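PDB 5FFN: enzyme subtilase SubTY from Bacillus sp. TY145 from Bacillus sp., which probably hydrolyses internal peptide bonds of proteins as a serine endopeptidase of the subtilisin family. Local coordinates for residues A[43-48]-A[80-85]; A[175-180]-A[207-212]. All coordinates share one frame; numbering follows the deposited sequence.

Contact 1 of 2, residues A[43-48]-A[80-85]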
ATOM      1  N   LEU A  43     -21.023   4.897   2.876  1.00 20.68           N
ATOM      2  CA  LEU A  43     -22.047   4.505   1.909  1.00 20.74           C
ATOM      3  C   LEU A  43     -21.478   3.652   0.781  1.00 20.44           C
ATOM      4  O   LEU A  43     -22.117   2.738   0.303  1.00 19.03           O
ATOM      5  CB  LEU A  43     -22.709   5.733   1.332  1.00 21.51           C
ATOM      6  CG  LEU A  43     -23.805   6.357   2.197  1.00 23.58           C
ATOM      7  CD1 LEU A  43     -24.278   7.611   1.543  1.00 24.65           C
ATOM      8  CD2 LEU A  43     -24.942   5.388   2.375  1.00 26.15           C
ATOM      9  N   ASP A  44     -20.232   3.930   0.412  1.00 20.80           N
ATOM     10  CA  ASP A  44     -19.573   3.176  -0.666  1.00 20.18           C
ATOM     11  C   ASP A  44     -18.894   1.890  -0.209  1.00 20.19           C
ATOM     12  O   ASP A  44     -18.417   1.131  -1.035  1.00 18.10           O
ATOM     13  CB  ASP A  44     -18.617   4.102  -1.410  1.00 20.33           C
ATOM     14  CG  ASP A  44     -19.308   5.312  -2.011  1.00 21.12           C
ATOM     15  OD1 ASP A  44     -20.565   5.290  -2.188  1.00 21.90           O
ATOM     16  OD2 ASP A  44     -18.614   6.286  -2.338  1.00 16.69           O
ATOM     17  N   LEU A  45     -18.851   1.640   1.102  1.00 18.43           N
ATOM     18  CA  LEU A  45     -18.354   0.391   1.635  1.00 19.49           C
ATOM     19  C   LEU A  45     -19.406  -0.489   2.309  1.00 19.78           C
ATOM     20  O   LEU A  45     -19.132  -1.628   2.669  1.00 20.79           O
ATOM     21  CB  LEU A  45     -17.197   0.686   2.637  1.00 19.14           C
ATOM     22  CG  LEU A  45     -16.020   1.501   2.106  1.00 18.93           C
ATOM     23  CD1 LEU A  45     -14.982   1.670   3.216  1.00 18.57           C
ATOM     24  CD2 LEU A  45     -15.372   0.834   0.874  1.00 19.12           C
ATOM     25  N   ALA A  46     -20.632   0.018   2.454  1.00 21.39           N
ATOM     26  CA  ALA A  46     -21.619  -0.635   3.259  1.00 20.89           C
ATOM     27  C   ALA A  46     -21.871  -2.027   2.778  1.00 20.46           C
ATOM     28  O   ALA A  46     -22.011  -2.252   1.583  1.00 21.65           O
ATOM     29  CB  ALA A  46     -22.912   0.187   3.287  1.00 21.03           C
ATOM     30  N   GLY A  47     -21.896  -2.958   3.722  1.00 20.66           N
ATOM     31  CA  GLY A  47     -22.186  -4.361   3.461  1.00 21.61           C
ATOM     32  C   GLY A  47     -21.011  -5.159   2.934  1.00 21.41           C
ATOM     33  O   GLY A  47     -21.098  -6.395   2.771  1.00 22.92           O
ATOM     34  N   SER A  48     -19.878  -4.499   2.737  1.00 22.35           N
ATOM     35  CA  SER A  48     -18.688  -5.211   2.241  1.00 22.39           C
ATOM     36  C   SER A  48     -17.886  -5.898   3.331  1.00 21.93           C
ATOM     37  O   SER A  48     -17.268  -6.931   3.079  1.00 21.52           O
ATOM     38  CB  SER A  48     -17.771  -4.272   1.441  0.50 22.73           C
ATOM     39  OG  SER A  48     -17.237  -3.209   2.228  0.50 23.81           O
ATOM     40  N   VAL A  80      -9.599  -0.433  -3.177  1.00 11.72           N
ATOM     41  CA  VAL A  80      -9.774  -1.842  -3.445  1.00 12.11           C
ATOM     42  C   VAL A  80     -11.187  -2.134  -3.983  1.00 12.98           C
ATOM     43  O   VAL A  80     -11.376  -2.854  -4.999  1.00 12.43           O
ATOM     44  CB  VAL A  80      -9.544  -2.708  -2.197  1.00 11.79           C
ATOM     45  CG1 VAL A  80      -9.804  -4.169  -2.476  1.00 13.09           C
ATOM     46  CG2 VAL A  80      -8.117  -2.581  -1.677  1.00 11.53           C
ATOM     47  N   LEU A  81     -12.184  -1.637  -3.257  1.00 13.62           N
ATOM     48  CA  LEU A  81     -13.504  -2.216  -3.426  1.00 14.38           C
ATOM     49  C   LEU A  81     -14.714  -1.308  -3.195  1.00 15.33           C
ATOM     50  O   LEU A  81     -15.804  -1.852  -3.034  1.00 17.13           O
ATOM     51  CB  LEU A  81     -13.621  -3.534  -2.650  1.00 14.31           C
ATOM     52  CG  LEU A  81     -13.146  -3.567  -1.181  1.00 12.86           C
ATOM     53  CD1 LEU A  81     -13.967  -2.628  -0.284  1.00 14.41           C
ATOM     54  CD2 LEU A  81     -13.207  -4.965  -0.636  1.00 14.60           C
ATOM     55  N   ALA A  82     -14.550   0.012  -3.206  1.00 16.24           N
ATOM     56  CA  ALA A  82     -15.755   0.879  -3.083  1.00 16.76           C
ATOM     57  C   ALA A  82     -16.699   0.537  -4.255  1.00 18.10           C
ATOM     58  O   ALA A  82     -16.260   0.264  -5.405  1.00 16.71           O
ATOM     59  CB  ALA A  82     -15.406   2.330  -3.090  1.00 17.13           C
ATOM     60  N   HIS A  83     -18.002   0.558  -3.960  1.00 18.59           N
ATOM     61  CA  HIS A  83     -18.989   0.005  -4.888  1.00 18.33           C
ATOM     62  C   HIS A  83     -20.073   1.013  -5.357  1.00 19.82           C
ATOM     63  O   HIS A  83     -21.082   0.592  -5.891  1.00 20.80           O
ATOM     64  CB  HIS A  83     -19.609  -1.262  -4.282  1.00 18.69           C
ATOM     65  CG  HIS A  83     -20.208  -1.059  -2.923  1.00 18.88           C
ATOM     66  ND1 HIS A  83     -21.008   0.022  -2.627  1.00 22.22           N
ATOM     67  CD2 HIS A  83     -20.123  -1.791  -1.791  1.00 21.38           C
ATOM     68  CE1 HIS A  83     -21.399  -0.060  -1.370  1.00 21.84           C
ATOM     69  NE2 HIS A  83     -20.865  -1.139  -0.834  1.00 23.39           N
ATOM     70  N   GLY A  84     -19.816   2.296  -5.181  1.00 20.37           N
ATOM     71  CA  GLY A  84     -20.656   3.396  -5.651  1.00 22.86           C
ATOM     72  C   GLY A  84     -21.875   3.687  -4.774  1.00 23.56           C
ATOM     73  O   GLY A  84     -22.612   4.632  -5.045  1.00 24.88           O
ATOM     74  N   GLY A  85     -22.083   2.879  -3.748  1.00 25.26           N
ATOM     75  CA  GLY A  85     -23.172   3.076  -2.797  1.00 27.92           C
ATOM     76  C   GLY A  85     -24.498   2.544  -3.299  1.00 30.00           C
ATOM     77  O   GLY A  85     -24.673   2.292  -4.493  1.00 30.62           O
TER
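In the subtilase fold the connection from strand 29-35 to strand 49-54 lies against the chain as it leaves helix 72-81, and here His83 makes the junction by gripping the backbone of Asp44 and Ala46. The His83 amide N donates to Asp44 O at 3.0 Å, with an angle of 155° at the hydrogen. The same carbonyl oxygen sits above the centre of the imidazole, 3.1 Å from the ring plane. A first torsion of 55° sets CG of His83 between the backbone N and the carbonyl carbon, which folds the ring back over the carbonyl that its own amide binds. At the far corner His83 NE2 donates to Ala46 O at 2.9 Å, whereas His83 ND1 accepts from Gly85 N at 3.3 Å, nearly in the ring plane. One donor and one acceptor are consistent with a neutral imidazole protonated on NE2. Leu43 O lies at the ring edge, 3.3 Å from His83 CE1. With only an alanine's methyl at this position, Ala46 O and Gly85 N would probably lose these partners, and a gap is likely to open beneath Asp44 O.

Helix 72-81 probably begins with the catalytic histidine of the family; this contact lies at the helix's other end. There Leu45 CD2 meets Leu81 CD1 at 3.9 Å, the two side chains crossing at about a right angle. Ala46 and Gly47 form the corners of a type II beta turn closed by Ser48 N to Leu45 O at 3.0 Å. Gly85, with positive phi, slips close beside Asp44, where a side chain on it would run into OD1. Asp44 OD2 is held elsewhere, by Tyr244 OH and the amide of Val91.

Contact 2 of 2, residues A[175-180]-A[207-212]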
ATOM      1  N   SER A 175      18.372   4.881  -5.233  1.00 17.23           N
ATOM      2  CA  SER A 175      18.346   3.436  -5.472  1.00 18.10           C
ATOM      3  C   SER A 175      18.406   2.638  -4.175  1.00 17.22           C
ATOM      4  O   SER A 175      18.984   3.082  -3.178  1.00 16.10           O
ATOM      5  CB  SER A 175      19.508   3.054  -6.395  1.00 18.86           C
ATOM      6  OG  SER A 175      19.400   3.779  -7.622  1.00 20.73           O
ATOM      7  N   ASN A 176      17.785   1.458  -4.184  1.00 16.91           N
ATOM      8  CA  ASN A 176      17.832   0.514  -3.057  1.00 15.93           C
ATOM      9  C   ASN A 176      17.253   1.038  -1.760  1.00 15.64           C
ATOM     10  O   ASN A 176      17.757   0.738  -0.673  1.00 17.08           O
ATOM     11  CB  ASN A 176      19.269   0.023  -2.800  1.00 17.49           C
ATOM     12  CG  ASN A 176      19.299  -1.382  -2.234  1.00 19.18           C
ATOM     13  OD1 ASN A 176      18.281  -2.060  -2.246  1.00 18.79           O
ATOM     14  ND2 ASN A 176      20.454  -1.831  -1.760  1.00 22.69           N
ATOM     15  N   THR A 177      16.194   1.817  -1.878  1.00 14.59           N
ATOM     16  CA  THR A 177      15.482   2.406  -0.748  1.00 14.26           C
ATOM     17  C   THR A 177      14.170   1.664  -0.416  1.00 13.39           C
ATOM     18  O   THR A 177      13.429   2.086   0.495  1.00 13.94           O
ATOM     19  CB  THR A 177      15.159   3.902  -1.031  1.00 13.33           C
ATOM     20  OG1 THR A 177      14.593   4.062  -2.339  1.00 12.92           O
ATOM     21  CG2 THR A 177      16.445   4.795  -0.930  1.00 14.65           C
ATOM     22  N   ILE A 178      13.887   0.595  -1.168  1.00 12.32           N
ATOM     23  CA  ILE A 178      12.700  -0.262  -0.934  1.00 10.94           C
ATOM     24  C   ILE A 178      12.612  -0.619   0.555  1.00 10.75           C
ATOM     25  O   ILE A 178      13.637  -0.887   1.198  1.00 11.10           O
ATOM     26  CB  ILE A 178      12.750  -1.523  -1.862  1.00 11.43           C
ATOM     27  CG1 ILE A 178      11.441  -2.329  -1.806  1.00 11.69           C
ATOM     28  CG2 ILE A 178      13.936  -2.394  -1.520  1.00 10.40           C
ATOM     29  CD1 ILE A 178      11.406  -3.518  -2.819  1.00 11.63           C
ATOM     30  N   GLY A 179      11.414  -0.593   1.109  1.00  9.83           N
ATOM     31  CA  GLY A 179      11.172  -1.053   2.487  1.00 10.62           C
ATOM     32  C   GLY A 179      10.403  -2.375   2.559  1.00 10.21           C
ATOM     33  O   GLY A 179      10.261  -3.113   1.570  1.00  8.92           O
ATOM     34  N   PHE A 180       9.970  -2.669   3.760  1.00 10.71           N
ATOM     35  CA  PHE A 180       9.435  -3.971   4.155  1.00 10.26           C
ATOM     36  C   PHE A 180       8.110  -3.773   4.895  1.00 10.38           C
ATOM     37  O   PHE A 180       7.983  -2.832   5.677  1.00 10.96           O
ATOM     38  CB  PHE A 180      10.469  -4.709   5.036  1.00 11.37           C
ATOM     39  CG  PHE A 180      11.724  -5.013   4.289  1.00 11.16           C
ATOM     40  CD1 PHE A 180      12.726  -4.038   4.179  1.00 11.10           C
ATOM     41  CD2 PHE A 180      11.868  -6.221   3.601  1.00 12.23           C
ATOM     42  CE1 PHE A 180      13.871  -4.293   3.402  1.00 13.61           C
ATOM     43  CE2 PHE A 180      13.013  -6.480   2.844  1.00 13.68           C
ATOM     44  CZ  PHE A 180      14.005  -5.508   2.742  1.00 14.01           C
ATOM     45  N   PHE A 207       8.992  10.036  -5.361  1.00 12.46           N
ATOM     46  CA  PHE A 207       9.000   9.618  -3.964  1.00 13.43           C
ATOM     47  C   PHE A 207       9.063   8.108  -3.813  1.00 12.45           C
ATOM     48  O   PHE A 207       9.428   7.635  -2.756  1.00 11.88           O
ATOM     49  CB  PHE A 207       7.825  10.179  -3.125  1.00 13.78           C
ATOM     50  CG  PHE A 207       6.441   9.722  -3.562  1.00 12.99           C
ATOM     51  CD1 PHE A 207       6.006   8.426  -3.306  1.00 13.18           C
ATOM     52  CD2 PHE A 207       5.586  10.596  -4.234  1.00 15.49           C
ATOM     53  CE1 PHE A 207       4.774   8.010  -3.719  1.00 15.27           C
ATOM     54  CE2 PHE A 207       4.330  10.199  -4.640  1.00 14.57           C
ATOM     55  CZ  PHE A 207       3.908   8.913  -4.397  1.00 12.86           C
ATOM     56  N   SER A 208       8.647   7.372  -4.842  1.00 12.86           N
ATOM     57  CA  SER A 208       8.520   5.892  -4.738  1.00 12.12           C
ATOM     58  C   SER A 208       9.869   5.233  -4.458  1.00 11.40           C
ATOM     59  O   SER A 208      10.876   5.548  -5.064  1.00 11.64           O
ATOM     60  CB  SER A 208       7.838   5.341  -5.998  1.00 12.88           C
ATOM     61  OG  SER A 208       7.511   3.965  -5.914  1.00 10.91           O
ATOM     62  N   SER A 209       9.900   4.297  -3.505  1.00 11.27           N
ATOM     63  CA  SER A 209      11.160   3.652  -3.166  1.00 11.89           C
ATOM     64  C   SER A 209      11.631   2.769  -4.315  1.00 10.91           C
ATOM     65  O   SER A 209      10.835   2.068  -4.949  1.00 11.98           O
ATOM     66  CB  SER A 209      11.060   2.829  -1.892  1.00 10.95           C
ATOM     67  OG  SER A 209      10.830   3.612  -0.735  1.00 12.08           O
ATOM     68  N   ARG A 210      12.936   2.794  -4.549  1.00 12.43           N
ATOM     69  CA  ARG A 210      13.558   1.978  -5.614  1.00 11.79           C
ATOM     70  C   ARG A 210      14.130   0.687  -5.051  1.00 11.50           C
ATOM     71  O   ARG A 210      14.615   0.667  -3.955  1.00 11.82           O
ATOM     72  CB  ARG A 210      14.675   2.747  -6.320  1.00 11.52           C
ATOM     73  CG  ARG A 210      14.250   3.562  -7.535  1.00 10.86           C
ATOM     74  CD  ARG A 210      13.196   4.632  -7.230  1.00 12.58           C
ATOM     75  NE  ARG A 210      12.870   5.385  -8.459  1.00 13.42           N
ATOM     76  CZ  ARG A 210      11.906   6.280  -8.594  1.00 14.64           C
ATOM     77  NH1 ARG A 210      11.101   6.574  -7.571  1.00 13.86           N
ATOM     78  NH2 ARG A 210      11.736   6.906  -9.781  1.00 13.98           N
ATOM     79  N   GLY A 211      14.063  -0.376  -5.845  1.00 12.94           N
ATOM     80  CA  GLY A 211      14.701  -1.641  -5.534  1.00 11.89           C
ATOM     81  C   GLY A 211      16.207  -1.594  -5.716  1.00 13.67           C
ATOM     82  O   GLY A 211      16.803  -0.552  -5.982  1.00 13.09           O
ATOM     83  N   ASN A 212      16.806  -2.760  -5.574  1.00 13.47           N
ATOM     84  CA  ASN A 212      18.239  -2.927  -5.661  1.00 14.39           C
ATOM     85  C   ASN A 212      18.634  -3.018  -7.156  1.00 14.14           C
ATOM     86  O   ASN A 212      18.329  -4.003  -7.827  1.00 13.49           O
ATOM     87  CB  ASN A 212      18.612  -4.206  -4.900  1.00 15.00           C
ATOM     88  CG  ASN A 212      20.113  -4.496  -4.920  1.00 16.47           C
ATOM     89  OD1 ASN A 212      20.892  -3.706  -5.442  1.00 19.42           O
ATOM     90  ND2 ASN A 212      20.516  -5.594  -4.286  1.00 20.03           N
TER
HETATM   91  O   HOH W   1      11.049   2.589   1.777  1.00 17.25           O
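This is a loop-to-loop contact built mainly on the backbone, joining the 175-180 segment, between strands 163-167 and 188-194, to the 207-212 segment that follows strand 201-204. Arg210 O is its hub, taking a hydrogen bond from Ile178 N at 2.9 Å, with the donor well above the carbonyl plane, and a weak one from Thr177 N. Asn176 N reaches the next carbonyl, Gly211 O, at 2.9 Å. In the other direction Arg210 N donates to Thr177 OG1 at 3.0 Å and 159°; a first torsion of 48° turns this hydroxyl oxygen toward the amide, while Gly174 O also binds it.

Asn176 and Asn212 lie side by side with their amides stacked, the planes 21° apart. The polar ends bond elsewhere: Asn176 OD1 with Arg224 NE, Asn212 OD1 with Ala214 N. A water bridges Thr177 O and Ser209 OG, 2.7 Å from each, and Ser209 OG also bonds Ser171 N.

The side chain of Ile178 is about 5 Å from the bound sodium ion and rests on Ala189 of strand 188-194, the strand that Phe207 and Ser208 also touch.

How the contacts relate
The two contacts stand on opposite sides of the chain's centre, about 32 Å apart between centres and about 16 Å between nearest atoms. They come in series, contact 1 closing before contact 2 opens, and all four segments belong to the subtilase family region. Contact 1 ties the loop after strand 29-35 to the end of helix 72-81; contact 2 ties the loops that follow strands 163-167 and 201-204. Strand 134-142, parallel to both 29-35 and 163-167, links these regions within the large mixed sheet. Loops at distant parts of one sheet are thus fixed separately, contact 2 near bound sodium and calcium ions.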